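Local coordinates for protein Myo-inositol 2-dehydrogenase (Thermotoga maritima, PDB 3EZY) that catalyses the NAD(+)-dependent oxidation of myo-inositol to scyllo-inosose and thus probably works in a myo-inositol degradation pathway, at residues 19-22 with 23-26; 32-36 with 37-41; 91-94 with 95-99; 156-160 with 161-165. All coordinates share one frame; numbering follows the deposited sequence.

Interaction 1 (19-22 with 23-26)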
loop_
_atom_site.group_PDB
_atom_site.type_symbol
_atom_site.label_atom_id
_atom_site.label_comp_id
_atom_site.label_asym_id
_atom_site.label_seq_id
_atom_site.Cartn_x
_atom_site.Cartn_y
_atom_site.Cartn_z
ATOM N N GLU A 19 -11.077 2.780 34.177
ATOM C CA GLU A 19 -11.798 3.700 33.285
ATOM C C GLU A 19 -12.664 2.954 32.276
ATOM O O GLU A 19 -13.799 3.375 32.029
ATOM C CB GLU A 19 -10.830 4.697 32.624
ATOM C CG GLU A 19 -10.372 5.787 33.649
ATOM C CD GLU A 19 -9.179 6.616 33.193
ATOM O OE1 GLU A 19 -8.715 6.436 32.038
ATOM O OE2 GLU A 19 -8.689 7.442 34.018
ATOM N N ASN A 20 -12.176 1.832 31.740
ATOM C CA ASN A 20 -12.942 1.017 30.777
ATOM C C ASN A 20 -14.214 0.425 31.371
ATOM O O ASN A 20 -15.162 0.128 30.653
ATOM C CB ASN A 20 -12.088 -0.116 30.163
ATOM C CG ASN A 20 -11.149 0.383 29.035
ATOM O OD1 ASN A 20 -11.282 1.498 28.567
ATOM N ND2 ASN A 20 -10.216 -0.455 28.609
ATOM N N LEU A 21 -14.241 0.222 32.679
ATOM C CA LEU A 21 -15.425 -0.331 33.305
ATOM C C LEU A 21 -16.720 0.455 33.049
ATOM O O LEU A 21 -17.783 -0.133 33.037
ATOM C CB LEU A 21 -15.188 -0.662 34.772
ATOM C CG LEU A 21 -14.438 -2.010 34.849
ATOM C CD1 LEU A 21 -13.701 -2.217 36.170
ATOM C CD2 LEU A 21 -15.350 -3.205 34.547
ATOM N N LYS A 22 -16.638 1.758 32.778
ATOM C CA LYS A 22 -17.815 2.530 32.341
ATOM C C LYS A 22 -18.280 2.161 30.930
ATOM O O LYS A 22 -19.410 2.435 30.537
ATOM C CB LYS A 22 -17.501 4.011 32.365
ATOM C CG LYS A 22 -16.933 4.457 33.696
ATOM C CD LYS A 22 -16.087 3.366 34.343
ATOM C CE LYS A 22 -15.281 3.957 35.462
ATOM N NZ LYS A 22 -16.106 4.942 36.221
ATOM N N MET A 23 -17.402 1.541 30.167
ATOM C CA MET A 23 -17.651 1.303 28.757
ATOM C C MET A 23 -18.225 -0.079 28.650
ATOM O O MET A 23 -18.544 -0.567 27.557
ATOM C CB MET A 23 -16.319 1.310 28.001
ATOM C CG MET A 23 -16.335 1.961 26.656
ATOM S SD MET A 23 -16.039 3.721 26.852
ATOM C CE MET A 23 -17.484 4.185 27.807
ATOM N N ILE A 24 -18.293 -0.740 29.791
ATOM C CA ILE A 24 -18.676 -2.111 29.778
ATOM C C ILE A 24 -19.939 -2.212 30.558
ATOM O O ILE A 24 -20.106 -1.576 31.598
ATOM C CB ILE A 24 -17.632 -3.006 30.422
ATOM C CG1 ILE A 24 -16.270 -2.777 29.763
ATOM C CG2 ILE A 24 -18.070 -4.448 30.291
ATOM C CD1 ILE A 24 -15.194 -3.700 30.240
ATOM N N ASP A 25 -20.869 -2.998 30.063
ATOM C CA ASP A 25 -22.028 -3.112 30.883
ATOM C C ASP A 25 -22.359 -4.399 31.572
ATOM O O ASP A 25 -21.840 -5.482 31.246
ATOM C CB ASP A 25 -23.233 -2.368 30.327
ATOM C CG ASP A 25 -23.284 -0.946 30.849
ATOM O OD1 ASP A 25 -24.350 -0.546 31.380
ATOM O OD2 ASP A 25 -22.225 -0.252 30.778
ATOM N N ASP A 26 -23.177 -4.213 32.591
ATOM C CA ASP A 26 -23.334 -5.182 33.641
ATOM C C ASP A 26 -21.989 -5.611 34.225
ATOM O O ASP A 26 -21.788 -6.766 34.602
ATOM C CB ASP A 26 -24.224 -6.322 33.183
ATOM C CG ASP A 26 -25.685 -5.906 33.145
ATOM O OD1 ASP A 26 -26.033 -5.045 32.293
ATOM O OD2 ASP A 26 -26.476 -6.413 33.989
#
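Two backbone hydrogen bonds tie Met23 and Ile24 back to Asn20 and Leu21 where the chain leaves helix 12-20. The stronger runs from Met23 N to Asn20 O at 2.7 Å; the donor stands above the carbonyl plane, about 51° out of it, as happens when the chain tightens into an i to i+3 turn. The next one, Ile24 N to Leu21 O at 3.3 Å, is weak. By Ile24 the backbone has opened to extended angles and heads for strand 27-33.

Side-chain carbons crowd the same carbonyl oxygen. Met23 CB lies 3.1 Å from Asn20 O, and Ile24 CG1 comes within 3.2 Å of Asn20 O. CG1 of Ile24 stands anti to its own carbonyl carbon (chi1 -54°), and this turns the longer branch back over the Asn20 carbonyl. The apolar contact is a light methyl-to-methyl touch, Ile24 CD1 meeting Leu21 CD2 at 4.3 Å. Met23 bends at chi2 and chi3, which brings its CE back to 3.8 Å from Lys22 O.

The polar ends find partners elsewhere in the chain: Asn20 OD1 accepts from Arg282 of helix 277-298, and Glu19 OE2 makes a salt bridge with Lys46 of helix 37-47. Met23 packs against Met23 of the second subunit. Leu21 and Ile24 both rest on Leu289 of helix 277-298, and Leu21 and Lys22 also touch Leu29 of strand 27-33.

Interaction 2 (32-36 with 37-41); sequences ISDVR and EDRLR
The turn from strand 27-33 into helix 37-47, part of a beta-alpha-beta unit of the Rossmann fold, is built round Asp34, Arg36, Arg39 and Leu40. Arg36 is the N-cap residue, and its O takes the N-H of Leu40 at 3.0 Å in an almost straight bond (177°). Just before it Asp34 makes an Asx turn, OD1 accepting from Arg36 N at 2.9 Å on the anti side, tilted 27° out of the carboxylate plane. The syn lone pair of Asp34 OD1 faces Arg36 NE at 2.8 Å, while Arg36 NH2 donates to Asp34 OD2 at 3.0 Å, a side-on, two-nitrogen salt bridge.

Arg39 runs alongside Arg36 in the same direction and lays CG over the centre of that guanidinium, 3.9 Å above its plane. With CG anti to N (chi1 -172°) and a bend at chi2, its own guanidinium travels on to Leu10 O and Thr15. Toward the strand, Leu40 CD1 packs on Ile32 CG1 at 3.8 Å. Asp34 OD2 also accepts from Leu10 N, in what is probably the glycine-rich nucleotide-binding loop (Gly9, Gly11, Gly14). An acidic residue just past the second strand, facing this loop, is a hallmark of NAD-dependent Rossmann folds, consistent with the NAD(+) used here.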
loop_
_atom_site.group_PDB
_atom_site.type_symbol
_atom_site.label_atom_id
_atom_site.label_comp_id
_atom_site.label_asym_id
_atom_site.label_seq_id
_atom_site.Cartn_x
_atom_site.Cartn_y
_atom_site.Cartn_z
ATOM N N ILE A 32 -11.510 0.347 44.477
ATOM C CA ILE A 32 -10.153 0.471 44.003
ATOM C C ILE A 32 -9.199 0.390 45.181
ATOM O O ILE A 32 -9.580 0.654 46.338
ATOM C CB ILE A 32 -9.928 1.811 43.228
ATOM C CG1 ILE A 32 -10.373 3.041 44.076
ATOM C CG2 ILE A 32 -10.586 1.750 41.864
ATOM C CD1 ILE A 32 -9.988 4.375 43.459
ATOM N N SER A 33 -7.959 0.019 44.901
ATOM C CA SER A 33 -6.967 -0.050 45.949
ATOM C C SER A 33 -5.645 0.343 45.324
ATOM O O SER A 33 -5.372 -0.009 44.171
ATOM C CB SER A 33 -6.862 -1.462 46.548
ATOM O OG SER A 33 -5.763 -1.565 47.441
ATOM N N ASP A 34 -4.846 1.089 46.084
ATOM C CA ASP A 34 -3.522 1.449 45.644
ATOM C C ASP A 34 -2.815 1.887 46.913
ATOM O O ASP A 34 -3.449 2.390 47.833
ATOM C CB ASP A 34 -3.579 2.588 44.611
ATOM C CG ASP A 34 -2.225 2.860 43.949
ATOM O OD1 ASP A 34 -1.446 3.699 44.456
ATOM O OD2 ASP A 34 -1.948 2.290 42.885
ATOM N N VAL A 35 -1.506 1.694 46.967
ATOM C CA VAL A 35 -0.794 2.046 48.178
ATOM C C VAL A 35 -0.424 3.535 48.266
ATOM O O VAL A 35 0.004 3.987 49.323
ATOM C CB VAL A 35 0.436 1.136 48.404
ATOM C CG1 VAL A 35 -0.041 -0.278 48.863
ATOM C CG2 VAL A 35 1.306 1.080 47.151
ATOM N N ARG A 36 -0.576 4.296 47.179
ATOM C CA ARG A 36 -0.350 5.731 47.227
ATOM C C ARG A 36 -1.632 6.417 47.585
ATOM O O ARG A 36 -2.586 6.378 46.794
ATOM C CB ARG A 36 0.090 6.240 45.857
ATOM C CG ARG A 36 1.365 5.648 45.356
ATOM C CD ARG A 36 1.441 5.882 43.870
ATOM N NE ARG A 36 0.743 4.833 43.113
ATOM C CZ ARG A 36 0.663 4.789 41.781
ATOM N NH1 ARG A 36 1.252 5.737 41.042
ATOM N NH2 ARG A 36 0.001 3.794 41.189
ATOM N N GLU A 37 -1.671 7.078 48.746
ATOM C CA GLU A 37 -2.920 7.641 49.258
ATOM C C GLU A 37 -3.529 8.735 48.373
ATOM O O GLU A 37 -4.732 8.790 48.201
ATOM C CB GLU A 37 -2.771 8.132 50.711
ATOM C CG GLU A 37 -2.866 7.010 51.783
ATOM C CD GLU A 37 -3.613 7.434 53.057
ATOM O OE1 GLU A 37 -3.354 8.549 53.567
ATOM O OE2 GLU A 37 -4.466 6.645 53.548
ATOM N N ASP A 38 -2.697 9.606 47.800
ATOM C CA ASP A 38 -3.276 10.683 46.981
ATOM C C ASP A 38 -3.790 10.177 45.636
ATOM O O ASP A 38 -4.838 10.627 45.167
ATOM C CB ASP A 38 -2.299 11.836 46.801
ATOM C CG ASP A 38 -1.892 12.442 48.126
ATOM O OD1 ASP A 38 -2.661 13.297 48.667
ATOM O OD2 ASP A 38 -0.807 12.034 48.630
ATOM N N ARG A 39 -3.059 9.234 45.050
ATOM C CA ARG A 39 -3.512 8.493 43.871
ATOM C C ARG A 39 -4.897 7.874 44.118
ATOM O O ARG A 39 -5.852 8.130 43.377
ATOM C CB ARG A 39 -2.481 7.413 43.533
ATOM C CG ARG A 39 -2.727 6.656 42.186
ATOM C CD ARG A 39 -2.630 7.583 40.983
ATOM N NE ARG A 39 -2.987 6.900 39.741
ATOM C CZ ARG A 39 -3.430 7.514 38.646
ATOM N NH1 ARG A 39 -3.565 8.846 38.640
ATOM N NH2 ARG A 39 -3.747 6.802 37.548
ATOM N N LEU A 40 -5.001 7.072 45.178
ATOM C CA LEU A 40 -6.274 6.503 45.608
ATOM C C LEU A 40 -7.403 7.561 45.768
ATOM O O LEU A 40 -8.484 7.414 45.204
ATOM C CB LEU A 40 -6.048 5.801 46.935
ATOM C CG LEU A 40 -7.162 4.867 47.407
ATOM C CD1 LEU A 40 -7.416 3.838 46.287
ATOM C CD2 LEU A 40 -6.710 4.197 48.698
ATOM N N ARG A 41 -7.144 8.621 46.554
ATOM C CA ARG A 41 -8.084 9.729 46.745
ATOM C C ARG A 41 -8.529 10.325 45.426
ATOM O O ARG A 41 -9.730 10.541 45.173
ATOM C CB ARG A 41 -7.383 10.926 47.408
ATOM C CG ARG A 41 -7.217 10.936 48.863
ATOM C CD ARG A 41 -6.592 12.296 49.209
ATOM N NE ARG A 41 -7.578 13.261 49.667
ATOM C CZ ARG A 41 -7.299 14.282 50.487
ATOM N NH1 ARG A 41 -6.068 14.462 50.923
ATOM N NH2 ARG A 41 -8.250 15.114 50.898
#

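Interaction 3 (91-94 with 95-99)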
loop_
_atom_site.group_PDB
_atom_site.type_symbol
_atom_site.label_atom_id
_atom_site.label_comp_id
_atom_site.label_asym_id
_atom_site.label_seq_id
_atom_site.Cartn_x
_atom_site.Cartn_y
_atom_site.Cartn_z
ATOM N N VAL A 91 -10.490 -14.091 39.530
ATOM C CA VAL A 91 -9.333 -13.200 39.493
ATOM C C VAL A 91 -8.710 -13.050 38.100
ATOM O O VAL A 91 -8.466 -14.053 37.389
ATOM C CB VAL A 91 -8.242 -13.548 40.610
ATOM C CG1 VAL A 91 -7.804 -14.978 40.558
ATOM C CG2 VAL A 91 -7.016 -12.636 40.492
ATOM N N PHE A 92 -8.493 -11.790 37.700
ATOM C CA PHE A 92 -7.731 -11.467 36.483
ATOM C C PHE A 92 -6.407 -10.916 36.967
ATOM O O PHE A 92 -6.383 -10.068 37.884
ATOM C CB PHE A 92 -8.508 -10.434 35.648
ATOM C CG PHE A 92 -7.708 -9.770 34.536
ATOM C CD1 PHE A 92 -7.840 -10.192 33.212
ATOM C CD2 PHE A 92 -6.838 -8.712 34.818
ATOM C CE1 PHE A 92 -7.076 -9.569 32.167
ATOM C CE2 PHE A 92 -6.107 -8.073 33.802
ATOM C CZ PHE A 92 -6.218 -8.516 32.469
ATOM N N CYS A 93 -5.294 -11.414 36.411
ATOM C CA CYS A 93 -3.971 -10.934 36.789
ATOM C C CYS A 93 -3.216 -10.381 35.575
ATOM O O CYS A 93 -2.994 -11.095 34.581
ATOM C CB CYS A 93 -3.140 -12.072 37.432
ATOM S SG CYS A 93 -1.597 -11.544 38.199
ATOM N N GLU A 94 -2.763 -9.138 35.688
ATOM C CA GLU A 94 -1.956 -8.540 34.639
ATOM C C GLU A 94 -0.696 -9.375 34.397
ATOM O O GLU A 94 -0.206 -10.090 35.311
ATOM C CB GLU A 94 -1.561 -7.082 35.005
ATOM C CG GLU A 94 -2.466 -6.017 34.344
ATOM C CD GLU A 94 -2.597 -6.255 32.827
ATOM O OE1 GLU A 94 -3.721 -6.207 32.281
ATOM O OE2 GLU A 94 -1.560 -6.505 32.176
ATOM N N LYS A 95 -0.182 -9.295 33.172
ATOM C CA LYS A 95 1.103 -9.831 32.808
ATOM C C LYS A 95 2.182 -9.173 33.656
ATOM O O LYS A 95 2.101 -7.966 33.930
ATOM C CB LYS A 95 1.382 -9.514 31.309
ATOM C CG LYS A 95 2.896 -9.503 30.921
ATOM C CD LYS A 95 3.613 -8.170 31.186
ATOM C CE LYS A 95 4.966 -8.120 30.509
ATOM N NZ LYS A 95 5.920 -7.163 31.161
ATOM N N PRO A 96 3.211 -9.953 34.080
ATOM C CA PRO A 96 3.259 -11.402 34.043
ATOM C C PRO A 96 2.692 -11.907 35.364
ATOM O O PRO A 96 2.738 -11.184 36.365
ATOM C CB PRO A 96 4.750 -11.686 34.018
ATOM C CG PRO A 96 5.287 -10.648 34.909
ATOM C CD PRO A 96 4.483 -9.387 34.547
ATOM N N LEU A 97 2.153 -13.119 35.360
ATOM C CA LEU A 97 1.648 -13.746 36.578
ATOM C C LEU A 97 2.672 -13.630 37.689
ATOM O O LEU A 97 2.396 -13.086 38.750
ATOM C CB LEU A 97 1.378 -15.220 36.309
ATOM C CG LEU A 97 0.082 -15.554 35.591
ATOM C CD1 LEU A 97 -0.106 -17.078 35.652
ATOM C CD2 LEU A 97 -1.076 -14.827 36.260
ATOM N N SER A 98 3.851 -14.174 37.444
ATOM C CA SER A 98 4.986 -14.023 38.340
ATOM C C SER A 98 6.230 -14.364 37.532
ATOM O O SER A 98 6.137 -14.987 36.463
ATOM C CB SER A 98 4.875 -14.979 39.552
ATOM O OG SER A 98 6.012 -14.790 40.385
ATOM N N LEU A 99 7.397 -13.944 38.007
ATOM C CA LEU A 99 8.631 -14.367 37.381
ATOM C C LEU A 99 9.143 -15.637 38.022
ATOM O O LEU A 99 10.164 -16.137 37.614
ATOM C CB LEU A 99 9.721 -13.289 37.470
ATOM C CG LEU A 99 9.228 -11.935 36.946
ATOM C CD1 LEU A 99 10.200 -10.764 37.229
ATOM C CD2 LEU A 99 8.804 -12.010 35.513
HETATM O O HOH W 1 0.949 -5.644 32.942
#
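Past strand 90-94 of the parallel Rossmann sheet, the chain turns through a cis peptide bond before Pro96, which brings Leu97 CA back to 6.3 Å from Cys93 CA. The sequence Glu-Lys-Pro here is the familiar motif of the Gfo/Idh/MocA family, whose lysine is generally linked to catalysis in relatives.

Within the bend Leu97 reaches back with one methyl: its CD2 sits 3.6 Å from Cys93 CB and 3.8 Å from Cys93 SG. With SG anti to the backbone N of Cys93 (chi1 -170°), the sulfur lies beside CB on the side the Leu97 methyl approaches. Further out, Leu97 packs on Met107 of helix 101-114 and Cys93 on His77 and Val81 of helix 77-86.

Glu94 folds at chi2, and the two oxygens of its carboxylate divide their work. OE1 lies in plane at the edge of the Phe92 ring and bonds to His17. Glu94 OE2 curls back toward the chain and takes a weak bond from Lys95 N at 3.3 Å. Lys95 NZ forms a salt bridge with Asp172 of helix 169-172, while its side chain rests on Ile175 and His176 of helix 174-185. A single water donates to Glu94 OE2 and to Lys95 O, each at 2.8 Å.

Interaction 4 (156-160 with 161-165)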
loop_
_atom_site.group_PDB
_atom_site.type_symbol
_atom_site.label_atom_id
_atom_site.label_comp_id
_atom_site.label_asym_id
_atom_site.label_seq_id
_atom_site.Cartn_x
_atom_site.Cartn_y
_atom_site.Cartn_z
ATOM N N ALA A 156 10.297 3.130 23.239
ATOM C CA ALA A 156 11.342 3.444 24.225
ATOM C C ALA A 156 11.489 2.348 25.260
ATOM O O ALA A 156 10.520 1.651 25.544
ATOM C CB ALA A 156 11.014 4.788 24.933
ATOM N N PRO A 157 12.702 2.193 25.836
ATOM C CA PRO A 157 12.879 1.273 26.960
ATOM C C PRO A 157 12.180 1.794 28.227
ATOM O O PRO A 157 11.989 3.016 28.353
ATOM C CB PRO A 157 14.404 1.223 27.164
ATOM C CG PRO A 157 15.036 2.077 26.040
ATOM C CD PRO A 157 13.942 2.895 25.436
ATOM N N PRO A 158 11.807 0.889 29.162
ATOM C CA PRO A 158 11.348 1.336 30.493
ATOM C C PRO A 158 12.528 1.897 31.312
ATOM O O PRO A 158 13.673 1.848 30.850
ATOM C CB PRO A 158 10.833 0.069 31.152
ATOM C CG PRO A 158 11.334 -1.068 30.366
ATOM C CD PRO A 158 11.800 -0.581 29.019
ATOM N N PRO A 159 12.247 2.460 32.504
ATOM C CA PRO A 159 13.404 3.021 33.217
ATOM C C PRO A 159 14.331 1.920 33.761
ATOM O O PRO A 159 13.904 0.804 34.009
ATOM C CB PRO A 159 12.787 3.904 34.314
ATOM C CG PRO A 159 11.329 3.513 34.418
ATOM C CD PRO A 159 10.950 2.861 33.088
ATOM N N LEU A 160 15.605 2.234 33.883
ATOM C CA LEU A 160 16.577 1.313 34.445
ATOM C C LEU A 160 16.117 0.575 35.692
ATOM O O LEU A 160 16.282 -0.631 35.785
ATOM C CB LEU A 160 17.852 2.068 34.766
ATOM C CG LEU A 160 19.069 1.878 33.873
ATOM C CD1 LEU A 160 18.675 1.465 32.445
ATOM C CD2 LEU A 160 19.863 3.183 33.900
ATOM N N ASP A 161 15.601 1.304 36.670
ATOM C CA ASP A 161 15.128 0.707 37.927
ATOM C C ASP A 161 14.266 -0.505 37.626
ATOM O O ASP A 161 14.351 -1.543 38.266
ATOM C CB ASP A 161 14.215 1.705 38.644
ATOM C CG ASP A 161 14.972 2.828 39.292
ATOM O OD1 ASP A 161 16.224 2.891 39.113
ATOM O OD2 ASP A 161 14.302 3.644 39.987
ATOM N N TYR A 162 13.358 -0.312 36.688
ATOM C CA TYR A 162 12.407 -1.336 36.354
ATOM C C TYR A 162 13.141 -2.485 35.643
ATOM O O TYR A 162 12.890 -3.666 35.903
ATOM C CB TYR A 162 11.263 -0.726 35.503
ATOM C CG TYR A 162 10.336 -1.777 34.931
ATOM C CD1 TYR A 162 9.234 -2.195 35.650
ATOM C CD2 TYR A 162 10.607 -2.394 33.709
ATOM C CE1 TYR A 162 8.395 -3.174 35.155
ATOM C CE2 TYR A 162 9.748 -3.390 33.188
ATOM C CZ TYR A 162 8.662 -3.764 33.923
ATOM O OH TYR A 162 7.799 -4.731 33.484
ATOM N N ILE A 163 14.074 -2.142 34.765
ATOM C CA ILE A 163 14.769 -3.161 33.985
ATOM C C ILE A 163 15.486 -4.152 34.912
ATOM O O ILE A 163 15.406 -5.372 34.718
ATOM C CB ILE A 163 15.718 -2.549 32.935
ATOM C CG1 ILE A 163 14.893 -1.868 31.826
ATOM C CG2 ILE A 163 16.640 -3.614 32.315
ATOM C CD1 ILE A 163 15.737 -1.465 30.589
ATOM N N ARG A 164 16.141 -3.623 35.945
ATOM C CA ARG A 164 16.809 -4.472 36.931
ATOM C C ARG A 164 15.925 -5.497 37.602
ATOM O O ARG A 164 16.414 -6.533 38.000
ATOM C CB ARG A 164 17.439 -3.608 38.020
ATOM C CG ARG A 164 18.376 -2.610 37.454
ATOM C CD ARG A 164 19.170 -1.952 38.540
ATOM N NE ARG A 164 20.208 -1.169 37.905
ATOM C CZ ARG A 164 20.106 0.124 37.655
ATOM N NH1 ARG A 164 19.015 0.790 38.021
ATOM N NH2 ARG A 164 21.108 0.751 37.066
ATOM N N VAL A 165 14.639 -5.222 37.770
ATOM C CA VAL A 165 13.793 -6.192 38.447
ATOM C C VAL A 165 12.847 -6.956 37.502
ATOM O O VAL A 165 11.947 -7.672 37.934
ATOM C CB VAL A 165 13.058 -5.559 39.641
ATOM C CG1 VAL A 165 14.086 -5.104 40.712
ATOM C CG2 VAL A 165 12.232 -4.371 39.200
#
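Tyr162 packs against Pro158 at the entry to the short helix 160-164. Followed outward from the backbone, the tyrosine begins with CB, which lies 3.4 Å from Pro159 O. CG stands anti to the backbone N (chi1 171°), and this swings the ring past Pro158, with its CD2 side facing the proline. There Tyr162 CD2 reaches Pro158 CB at 3.6 Å and lies almost as near its CG, while Tyr162 CE2 is 4.0 Å from Pro158 CG; the proline and the ring cross at a slant. At the tip OH hydrogen-bonds to Asp172.

Pro158 has a second neighbour, its CG touching Ile163 CG1 at 3.9 Å with the two side chains nearly at right angles.

Pro159 O accepts from Ile163 N at 3.0 Å, in the carbonyl plane, and from Tyr162 N in a weaker, more bent bond. Arg164 N follows with a nearly straight bond (167°) to Leu160 O at 3.0 Å. The Arg164 chain, extended from CG to NE, sets NH1 3.7 Å from Leu160 CB, with a long salt bridge from NH1 to Asp161 OD1. Pro159 holds the N-cap position, and its carbonyl takes the first helical bond of the short helix 160-164 of the C-terminal domain.

From the N terminus, interaction 1 closes the turn between helix 12-20 and strand 27-33, and interaction 2 turns the end of that strand into helix 37-47. Interaction 3 bends the chain after strand 90-94 of the same parallel sheet, on its way to helix 101-114. Interaction 4 comes last, where a loop of the C-terminal domain enters helix 160-164. The four lie in series along the chain; none nests in or crosses another. Only interactions 3 and 4 touch: Leu99 CD1 meets Val165 O at 3.6 Å, and the ends of Lys95 and Tyr162 both reach Asp172, joining the Rossmann part to the C-terminal domain.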